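Local coordinates for protein toll-like receptor 13 (Mus musculus, PDB 4Z0C) that recognises bacterial 23S ribosomal RNA as an innate immune receptor and signals through MYD88 and TRAF6 to activate NF-kappa-B, at residues L191-L201 / K215-T224; L240-Q249 / T270-K280. All coordinates share one frame; numbering follows the deposited sequence.

Interaction 1: residues L191-L201 / K215-T224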
loop_
_atom_site.group_PDB
_atom_site.type_symbol
_atom_site.label_atom_id
_atom_site.label_comp_id
_atom_site.label_asym_id
_atom_site.label_seq_id
_atom_site.Cartn_x
_atom_site.Cartn_y
_atom_site.Cartn_z
ATOM N N LEU A 191 39.722 -25.512 7.038
ATOM C CA LEU A 191 40.502 -26.357 7.941
ATOM C C LEU A 191 40.585 -27.808 7.508
ATOM O O LEU A 191 39.563 -28.426 7.217
ATOM C CB LEU A 191 39.904 -26.328 9.345
ATOM C CG LEU A 191 40.122 -25.056 10.149
ATOM C CD1 LEU A 191 39.371 -25.156 11.469
ATOM C CD2 LEU A 191 41.603 -24.854 10.376
ATOM N N ARG A 192 41.801 -28.352 7.517
ATOM C CA ARG A 192 42.022 -29.767 7.229
ATOM C C ARG A 192 42.236 -30.512 8.530
ATOM O O ARG A 192 42.218 -31.734 8.553
ATOM C CB ARG A 192 43.243 -29.966 6.330
ATOM C CG ARG A 192 43.134 -29.342 4.955
ATOM C CD ARG A 192 42.709 -30.340 3.892
ATOM N NE ARG A 192 42.586 -29.691 2.588
ATOM C CZ ARG A 192 43.595 -29.513 1.739
ATOM N NH1 ARG A 192 43.391 -28.908 0.578
ATOM N NH2 ARG A 192 44.814 -29.928 2.058
ATOM N N GLU A 193 42.417 -29.775 9.622
ATOM C CA GLU A 193 42.723 -30.404 10.904
ATOM C C GLU A 193 42.055 -29.684 12.071
ATOM O O GLU A 193 41.759 -28.493 12.000
ATOM C CB GLU A 193 44.243 -30.417 11.132
ATOM C CG GLU A 193 44.738 -29.177 11.882
ATOM C CD GLU A 193 46.230 -28.923 11.751
ATOM O OE1 GLU A 193 46.680 -28.558 10.642
ATOM O OE2 GLU A 193 46.949 -29.061 12.765
ATOM N N LEU A 194 41.830 -30.416 13.153
ATOM C CA LEU A 194 41.355 -29.830 14.398
ATOM C C LEU A 194 42.261 -30.264 15.554
ATOM O O LEU A 194 41.790 -30.591 16.641
ATOM C CB LEU A 194 39.896 -30.227 14.672
ATOM C CG LEU A 194 38.833 -29.393 13.947
ATOM C CD1 LEU A 194 37.434 -29.930 14.185
ATOM C CD2 LEU A 194 38.917 -27.941 14.372
ATOM N N ASN A 195 43.566 -30.259 15.304
ATOM C CA ASN A 195 44.555 -30.693 16.287
ATOM C C ASN A 195 45.092 -29.509 17.097
ATOM O O ASN A 195 45.943 -28.755 16.618
ATOM C CB ASN A 195 45.699 -31.419 15.555
ATOM C CG ASN A 195 46.792 -31.908 16.489
ATOM O OD1 ASN A 195 46.690 -31.788 17.716
ATOM N ND2 ASN A 195 47.863 -32.447 15.906
ATOM N N PHE A 196 44.619 -29.349 18.329
ATOM C CA PHE A 196 45.041 -28.199 19.139
ATOM C C PHE A 196 46.140 -28.498 20.181
ATOM O O PHE A 196 46.234 -27.800 21.180
ATOM C CB PHE A 196 43.834 -27.557 19.850
ATOM C CG PHE A 196 42.955 -26.731 18.952
ATOM C CD1 PHE A 196 42.013 -27.327 18.135
ATOM C CD2 PHE A 196 43.060 -25.350 18.939
ATOM C CE1 PHE A 196 41.190 -26.566 17.316
ATOM C CE2 PHE A 196 42.243 -24.582 18.111
ATOM C CZ PHE A 196 41.307 -25.202 17.297
ATOM N N SER A 197 46.958 -29.524 19.951
ATOM C CA SER A 197 48.064 -29.885 20.864
ATOM C C SER A 197 48.945 -28.713 21.295
ATOM O O SER A 197 49.037 -28.394 22.479
ATOM C CB SER A 197 48.958 -30.937 20.206
ATOM O OG SER A 197 48.296 -32.189 20.140
ATOM N N ALA A 198 49.553 -28.047 20.322
ATOM C CA ALA A 198 50.509 -26.979 20.588
ATOM C C ALA A 198 49.866 -25.644 20.968
ATOM O O ALA A 198 50.555 -24.624 21.112
ATOM C CB ALA A 198 51.414 -26.795 19.386
ATOM N N LEU A 199 48.547 -25.642 21.121
ATOM C CA LEU A 199 47.831 -24.419 21.456
ATOM C C LEU A 199 47.076 -24.577 22.772
ATOM O O LEU A 199 46.081 -25.268 22.838
ATOM C CB LEU A 199 46.879 -24.034 20.322
ATOM C CG LEU A 199 46.105 -22.739 20.572
ATOM C CD1 LEU A 199 47.073 -21.579 20.749
ATOM C CD2 LEU A 199 45.107 -22.455 19.447
ATOM N N SER A 200 47.575 -23.980 23.842
ATOM C CA SER A 200 46.897 -24.126 25.125
ATOM C C SER A 200 45.876 -23.024 25.365
ATOM O O SER A 200 46.228 -21.847 25.469
ATOM C CB SER A 200 47.904 -24.163 26.266
ATOM O OG SER A 200 48.366 -25.485 26.480
ATOM N N LEU A 201 44.611 -23.419 25.471
ATOM C CA LEU A 201 43.520 -22.473 25.679
ATOM C C LEU A 201 42.736 -22.852 26.920
ATOM O O LEU A 201 41.598 -23.316 26.823
ATOM C CB LEU A 201 42.609 -22.458 24.455
ATOM C CG LEU A 201 43.377 -22.143 23.175
ATOM C CD1 LEU A 201 42.483 -22.219 21.975
ATOM C CD2 LEU A 201 43.974 -20.765 23.300
ATOM N N LYS A 215 37.030 -31.581 2.294
ATOM C CA LYS A 215 37.880 -32.615 2.888
ATOM C C LYS A 215 37.516 -32.983 4.325
ATOM O O LYS A 215 37.372 -32.109 5.189
ATOM C CB LYS A 215 39.360 -32.230 2.805
ATOM C CG LYS A 215 39.971 -32.480 1.428
ATOM C CD LYS A 215 41.188 -33.408 1.498
ATOM C CE LYS A 215 40.780 -34.875 1.668
ATOM N NZ LYS A 215 41.942 -35.821 1.637
ATOM N N VAL A 216 37.339 -34.282 4.558
ATOM C CA VAL A 216 36.963 -34.800 5.872
ATOM C C VAL A 216 38.102 -34.673 6.899
ATOM O O VAL A 216 39.252 -35.013 6.622
ATOM C CB VAL A 216 36.462 -36.260 5.787
ATOM C CG1 VAL A 216 37.480 -37.130 5.077
ATOM C CG2 VAL A 216 36.133 -36.802 7.175
ATOM N N ILE A 217 37.761 -34.161 8.079
ATOM C CA ILE A 217 38.720 -33.948 9.152
ATOM C C ILE A 217 38.769 -35.153 10.073
ATOM O O ILE A 217 37.756 -35.524 10.670
ATOM C CB ILE A 217 38.347 -32.712 10.000
ATOM C CG1 ILE A 217 38.458 -31.433 9.165
ATOM C CG2 ILE A 217 39.250 -32.623 11.207
ATOM C CD1 ILE A 217 37.995 -30.163 9.893
ATOM N N GLN A 218 39.956 -35.748 10.184
ATOM C CA GLN A 218 40.197 -36.937 11.007
ATOM C C GLN A 218 41.125 -36.628 12.172
ATOM O O GLN A 218 41.053 -37.242 13.238
ATOM C CB GLN A 218 40.852 -38.020 10.159
ATOM C CG GLN A 218 39.903 -38.881 9.384
ATOM C CD GLN A 218 40.605 -39.632 8.270
ATOM O OE1 GLN A 218 40.946 -39.052 7.235
ATOM N NE2 GLN A 218 40.861 -40.923 8.491
ATOM N N ASN A 219 42.014 -35.676 11.934
ATOM C CA ASN A 219 43.038 -35.274 12.882
ATOM C C ASN A 219 42.468 -34.332 13.945
ATOM O O ASN A 219 42.521 -33.116 13.787
ATOM C CB ASN A 219 44.135 -34.561 12.097
ATOM C CG ASN A 219 45.519 -34.909 12.565
ATOM O OD1 ASN A 219 45.718 -35.363 13.693
ATOM N ND2 ASN A 219 46.497 -34.695 11.695
ATOM N N VAL A 220 41.935 -34.880 15.032
ATOM C CA VAL A 220 41.249 -34.061 16.028
ATOM C C VAL A 220 41.837 -34.240 17.417
ATOM O O VAL A 220 41.979 -35.362 17.895
ATOM C CB VAL A 220 39.762 -34.431 16.128
ATOM C CG1 VAL A 220 39.065 -33.507 17.113
ATOM C CG2 VAL A 220 39.092 -34.365 14.761
ATOM N N TYR A 221 42.175 -33.142 18.079
ATOM C CA TYR A 221 42.718 -33.239 19.423
ATOM C C TYR A 221 42.322 -32.044 20.264
ATOM O O TYR A 221 42.795 -30.927 20.030
ATOM C CB TYR A 221 44.247 -33.352 19.382
ATOM C CG TYR A 221 44.871 -33.638 20.734
ATOM C CD1 TYR A 221 44.979 -34.945 21.210
ATOM C CD2 TYR A 221 45.355 -32.603 21.536
ATOM C CE1 TYR A 221 45.548 -35.217 22.446
ATOM C CE2 TYR A 221 45.932 -32.867 22.777
ATOM C CZ TYR A 221 46.026 -34.178 23.224
ATOM O OH TYR A 221 46.591 -34.449 24.451
ATOM N N LEU A 222 41.509 -32.299 21.287
ATOM C CA LEU A 222 40.888 -31.219 22.051
ATOM C C LEU A 222 41.139 -31.282 23.570
ATOM O O LEU A 222 40.538 -30.509 24.319
ATOM C CB LEU A 222 39.376 -31.189 21.776
ATOM C CG LEU A 222 38.873 -31.075 20.325
ATOM C CD1 LEU A 222 37.357 -31.139 20.299
ATOM C CD2 LEU A 222 39.371 -29.811 19.626
ATOM N N LYS A 223 41.993 -32.212 24.015
ATOM C CA LYS A 223 42.375 -32.354 25.437
ATOM C C LYS A 223 42.772 -31.034 26.058
ATOM O O LYS A 223 42.406 -30.695 27.194
ATOM C CB LYS A 223 43.563 -33.317 25.561
ATOM C CG LYS A 223 44.505 -33.023 26.737
ATOM C CD LYS A 223 44.220 -33.892 27.946
ATOM C CE LYS A 223 45.515 -34.318 28.619
ATOM N NZ LYS A 223 45.524 -35.770 28.973
ATOM N N THR A 224 43.498 -30.275 25.258
ATOM C CA THR A 224 44.038 -28.998 25.644
ATOM C C THR A 224 42.973 -27.889 25.854
ATOM O O THR A 224 43.310 -26.761 26.241
ATOM C CB THR A 224 45.075 -28.596 24.592
ATOM O OG1 THR A 224 46.150 -27.894 25.214
ATOM C CG2 THR A 224 44.451 -27.726 23.565
#
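Leu194 and Val220 sit side by side as two short strands run parallel, and the backbone bonds around this pair define the tight part of the contact. Leu194 N donates to Asn219 O over 2.9 Å, Tyr221 N donates to Leu194 O over 3.0 Å, and Phe196 N closes the series on Tyr221 O, also at 3.0 Å. Ile217, itself buried, points toward 191-201: its CD1 lies 3.6 Å from Leu191 O and also meets the Leu194 side chain, while CG2 comes up against the Leu194 backbone N. Further along, Leu222 CD2 reaches the Phe196 ring obliquely, 3.9 Å from Phe196 CD1, and Thr224 packs against the type I turn Phe196-Leu199. The two segments belong to leucine-rich repeats 7 and 8 of the ectodomain solenoid, and the strand pair 194-195/220-221 joins the stretches that follow their inner-surface strands. On the more exposed side the contact is polar. With CG anti to the backbone N (chi1 180°), Asn195 turns OD1 back to accept from Ser197 N, forming an Asx turn, and also from Ser197 OG; the same OD1 lies 3.3 Å from Tyr221 CB. The Asn195 amide and Tyr221 ring planes stand 71° apart, and Ser197 OG approaches the ring obliquely at Tyr221 CD2. Glu193 OE2 is hydrogen-bonded to His173 outside the two segments. Looser is the end where Arg192 and Lys215 meet through their aliphatic parts, Lys215 CD lying over one face of the guanidinium; Arg192 NE stays 6.2 Å from Lys215 NZ, and both side chains are exposed.

Interaction 2: residues L240-Q249 / T270-K280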
loop_
_atom_site.group_PDB
_atom_site.type_symbol
_atom_site.label_atom_id
_atom_site.label_comp_id
_atom_site.label_asym_id
_atom_site.label_seq_id
_atom_site.Cartn_x
_atom_site.Cartn_y
_atom_site.Cartn_z
ATOM N N LEU A 240 33.459 -38.505 13.136
ATOM C CA LEU A 240 33.078 -38.397 14.546
ATOM C C LEU A 240 33.694 -39.438 15.497
ATOM O O LEU A 240 33.731 -39.215 16.710
ATOM C CB LEU A 240 31.552 -38.378 14.700
ATOM C CG LEU A 240 30.923 -36.989 14.500
ATOM C CD1 LEU A 240 30.283 -36.844 13.120
ATOM C CD2 LEU A 240 29.935 -36.654 15.601
ATOM N N GLU A 241 34.182 -40.559 14.961
ATOM C CA GLU A 241 34.883 -41.555 15.778
ATOM C C GLU A 241 36.156 -40.980 16.412
ATOM O O GLU A 241 36.546 -41.376 17.514
ATOM C CB GLU A 241 35.242 -42.784 14.948
ATOM C CG GLU A 241 34.052 -43.637 14.545
ATOM C CD GLU A 241 33.412 -43.171 13.252
ATOM O OE1 GLU A 241 34.004 -42.297 12.586
ATOM O OE2 GLU A 241 32.324 -43.682 12.896
ATOM N N ASN A 242 36.790 -40.038 15.716
ATOM C CA ASN A 242 38.036 -39.436 16.179
ATOM C C ASN A 242 37.817 -38.296 17.152
ATOM O O ASN A 242 38.752 -37.613 17.562
ATOM C CB ASN A 242 38.870 -38.978 14.990
ATOM C CG ASN A 242 39.333 -40.136 14.140
ATOM O OD1 ASN A 242 39.033 -41.289 14.440
ATOM N ND2 ASN A 242 40.052 -39.838 13.066
ATOM N N LEU A 243 36.561 -38.093 17.518
ATOM C CA LEU A 243 36.222 -37.187 18.595
ATOM C C LEU A 243 36.283 -38.068 19.827
ATOM O O LEU A 243 35.999 -39.258 19.764
ATOM C CB LEU A 243 34.812 -36.635 18.392
ATOM C CG LEU A 243 34.474 -35.143 18.490
ATOM C CD1 LEU A 243 35.639 -34.218 18.168
ATOM C CD2 LEU A 243 33.305 -34.858 17.558
ATOM N N SER A 244 36.682 -37.502 20.944
ATOM C CA SER A 244 36.803 -38.287 22.157
ATOM C C SER A 244 36.040 -37.670 23.325
ATOM O O SER A 244 36.314 -36.547 23.722
ATOM C CB SER A 244 38.285 -38.466 22.509
ATOM O OG SER A 244 38.457 -38.606 23.908
ATOM N N ALA A 245 35.108 -38.423 23.893
ATOM C CA ALA A 245 34.333 -37.936 25.030
ATOM C C ALA A 245 35.196 -37.576 26.242
ATOM O O ALA A 245 34.814 -36.738 27.054
ATOM C CB ALA A 245 33.281 -38.970 25.419
ATOM N N LYS A 246 36.354 -38.209 26.374
ATOM C CA LYS A 246 37.247 -37.903 27.488
ATOM C C LYS A 246 37.745 -36.475 27.434
ATOM O O LYS A 246 37.987 -35.850 28.468
ATOM C CB LYS A 246 38.428 -38.877 27.548
ATOM C CG LYS A 246 38.264 -39.947 28.617
ATOM C CD LYS A 246 39.148 -39.675 29.853
ATOM C CE LYS A 246 39.045 -38.227 30.398
ATOM N NZ LYS A 246 37.744 -37.914 31.070
ATOM N N HIS A 247 37.910 -35.958 26.225
ATOM C CA HIS A 247 38.381 -34.594 26.061
ATOM C C HIS A 247 37.255 -33.557 26.072
ATOM O O HIS A 247 37.515 -32.371 25.885
ATOM C CB HIS A 247 39.212 -34.485 24.783
ATOM C CG HIS A 247 40.446 -35.330 24.804
ATOM N ND1 HIS A 247 40.963 -35.927 23.675
ATOM C CD2 HIS A 247 41.274 -35.671 25.824
ATOM C CE1 HIS A 247 42.052 -36.606 24.000
ATOM N NE2 HIS A 247 42.265 -36.460 25.295
ATOM N N LEU A 248 36.019 -34.003 26.297
ATOM C CA LEU A 248 34.851 -33.112 26.213
ATOM C C LEU A 248 33.919 -33.221 27.415
ATOM O O LEU A 248 32.707 -33.113 27.266
ATOM C CB LEU A 248 34.051 -33.413 24.938
ATOM C CG LEU A 248 34.858 -33.252 23.644
ATOM C CD1 LEU A 248 34.177 -33.933 22.447
ATOM C CD2 LEU A 248 35.132 -31.774 23.362
ATOM N N GLN A 249 34.468 -33.441 28.601
ATOM C CA GLN A 249 33.614 -33.712 29.753
ATOM C C GLN A 249 32.942 -32.459 30.296
ATOM O O GLN A 249 32.010 -32.549 31.094
ATOM C CB GLN A 249 34.379 -34.437 30.861
ATOM C CG GLN A 249 34.744 -35.877 30.537
ATOM C CD GLN A 249 33.548 -36.799 30.493
ATOM O OE1 GLN A 249 32.918 -37.063 31.519
ATOM N NE2 GLN A 249 33.263 -37.345 29.313
ATOM N N THR A 270 27.217 -44.192 15.929
ATOM C CA THR A 270 28.388 -43.357 16.137
ATOM C C THR A 270 28.058 -42.165 17.032
ATOM O O THR A 270 28.717 -41.916 18.036
ATOM C CB THR A 270 28.893 -42.788 14.820
ATOM O OG1 THR A 270 29.031 -43.844 13.861
ATOM C CG2 THR A 270 30.232 -42.046 15.045
ATOM N N VAL A 271 27.013 -41.437 16.656
ATOM C CA VAL A 271 26.594 -40.247 17.380
ATOM C C VAL A 271 26.326 -40.559 18.860
ATOM O O VAL A 271 26.827 -39.875 19.742
ATOM C CB VAL A 271 25.347 -39.583 16.709
ATOM C CG1 VAL A 271 24.903 -38.383 17.495
ATOM C CG2 VAL A 271 25.669 -39.166 15.268
ATOM N N CYS A 272 25.548 -41.596 19.132
ATOM C CA CYS A 272 25.219 -41.927 20.512
ATOM C C CYS A 272 26.448 -42.375 21.316
ATOM O O CYS A 272 26.535 -42.111 22.523
ATOM C CB CYS A 272 24.133 -42.997 20.572
ATOM S SG CYS A 272 22.466 -42.391 20.274
ATOM N N HIS A 273 27.392 -43.042 20.657
ATOM C CA HIS A 273 28.608 -43.470 21.363
ATOM C C HIS A 273 29.375 -42.260 21.889
ATOM O O HIS A 273 29.946 -42.299 22.980
ATOM C CB HIS A 273 29.528 -44.355 20.496
ATOM C CG HIS A 273 30.776 -44.781 21.203
ATOM N ND1 HIS A 273 30.754 -45.529 22.363
ATOM C CD2 HIS A 273 32.081 -44.515 20.955
ATOM C CE1 HIS A 273 31.992 -45.726 22.781
ATOM N NE2 HIS A 273 32.816 -45.119 21.945
ATOM N N LEU A 274 29.373 -41.189 21.102
ATOM C CA LEU A 274 29.975 -39.924 21.511
ATOM C C LEU A 274 29.127 -39.235 22.575
ATOM O O LEU A 274 29.565 -39.045 23.712
ATOM C CB LEU A 274 30.129 -38.995 20.303
ATOM C CG LEU A 274 30.622 -37.571 20.563
ATOM C CD1 LEU A 274 31.981 -37.591 21.272
ATOM C CD2 LEU A 274 30.692 -36.797 19.265
ATOM N N LEU A 275 27.907 -38.873 22.185
ATOM C CA LEU A 275 27.009 -38.056 23.001
ATOM C C LEU A 275 26.657 -38.706 24.343
ATOM O O LEU A 275 26.466 -38.007 25.348
ATOM C CB LEU A 275 25.727 -37.747 22.216
ATOM C CG LEU A 275 25.649 -36.416 21.470
ATOM C CD1 LEU A 275 26.965 -36.054 20.787
ATOM C CD2 LEU A 275 24.516 -36.459 20.462
ATOM N N GLY A 276 26.542 -40.034 24.344
ATOM C CA GLY A 276 26.184 -40.775 25.540
ATOM C C GLY A 276 27.193 -40.657 26.672
ATOM O O GLY A 276 26.861 -40.900 27.835
ATOM N N ASN A 277 28.420 -40.271 26.340
ATOM C CA ASN A 277 29.473 -40.107 27.349
ATOM C C ASN A 277 29.821 -38.662 27.696
ATOM O O ASN A 277 30.899 -38.392 28.223
ATOM C CB ASN A 277 30.724 -40.857 26.930
ATOM C CG ASN A 277 30.556 -42.358 27.034
ATOM O OD1 ASN A 277 30.177 -42.881 28.084
ATOM N ND2 ASN A 277 30.780 -43.052 25.926
ATOM N N LEU A 278 28.913 -37.736 27.396
ATOM C CA LEU A 278 29.120 -36.342 27.760
ATOM C C LEU A 278 28.093 -35.948 28.815
ATOM O O LEU A 278 26.972 -35.570 28.488
ATOM C CB LEU A 278 29.003 -35.465 26.517
ATOM C CG LEU A 278 29.900 -35.926 25.367
ATOM C CD1 LEU A 278 29.556 -35.189 24.086
ATOM C CD2 LEU A 278 31.359 -35.731 25.734
ATOM N N PRO A 279 28.471 -36.052 30.092
ATOM C CA PRO A 279 27.504 -35.961 31.194
ATOM C C PRO A 279 26.940 -34.554 31.419
ATOM O O PRO A 279 25.971 -34.392 32.166
ATOM C CB PRO A 279 28.317 -36.429 32.413
ATOM C CG PRO A 279 29.737 -36.095 32.061
ATOM C CD PRO A 279 29.839 -36.325 30.574
ATOM N N LYS A 280 27.533 -33.547 30.790
ATOM C CA LYS A 280 27.059 -32.183 30.977
ATOM C C LYS A 280 26.292 -31.669 29.736
ATOM O O LYS A 280 25.789 -30.554 29.728
ATOM C CB LYS A 280 28.227 -31.261 31.313
ATOM C CG LYS A 280 28.840 -31.484 32.692
ATOM C CD LYS A 280 27.839 -31.155 33.779
ATOM C CE LYS A 280 28.355 -30.054 34.695
ATOM N NZ LYS A 280 27.305 -29.602 35.662
HETATM O O HOH W 1 29.408 -33.205 29.079
#
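Gln249 NE2 is the donor that binds the two segments: it gives one hydrogen to Ala245 O within its own turn and the other to Asn277 O across the contact, each over 2.8 Å. The first bond is nearly straight (177°) and lies in the plane of the Gln249 amide; the second, bent to 143°, meets the Asn277 carbonyl almost end-on. Such a pair of bonds should fix the rotation of the amide, whose OE1 then rests against the ring of Pro279, 3.3 Å from Pro279 CD. Ala245 O is itself gripped twice, by Gln249 NE2 and Leu248 N from opposite faces of its plane. In the horseshoe of leucine-rich repeats, 240-249 is the loop between strands 230-232 and 253-255, mostly within repeat 9, with short 3-10 turns; it faces helix 268-275, which the Cys272-Cys302 disulfide joins to the end of helix 293-302. Leu274 projects from the first helix with CG anti to the backbone N (chi1 174°), which brings its CD2 up against both Leu240 CD2 and Leu243 CD2, 3.7 Å from each. Beyond it Leu278 CD2 packs on Leu248 CB at 3.6 Å and on Ala245, while Ala245 CB touches Asn277 CB. At the more exposed margins, Thr270 OG1 gives only a weak bond to Glu241 OE2, and a water accepts firmly from Lys280 N but donates weakly to Gln249 O.

Overall arrangement
From the N terminus, interaction 1 comes first: 191-201 leads through strand 206-208 to 215-224, with 13 residues between them, so that its closing joins repeat 7 to repeat 8. Strand 230-232 follows before interaction 2 opens at 240-249, and strand 253-255 lies within the 20 residues before 270-280 closes it, joining repeat 9 to helix 268-275 and the turn after it. The loops neither nest nor cross but stand in series along the solenoid; the centres of interaction 1 and interaction 2 are about 16 Å apart. Between them repeat 8 packs directly on repeat 9: Asn242 ND2 probably bonds to Gln218 O, Val220 meets Leu243, and Lys223 and Tyr221 meet His247.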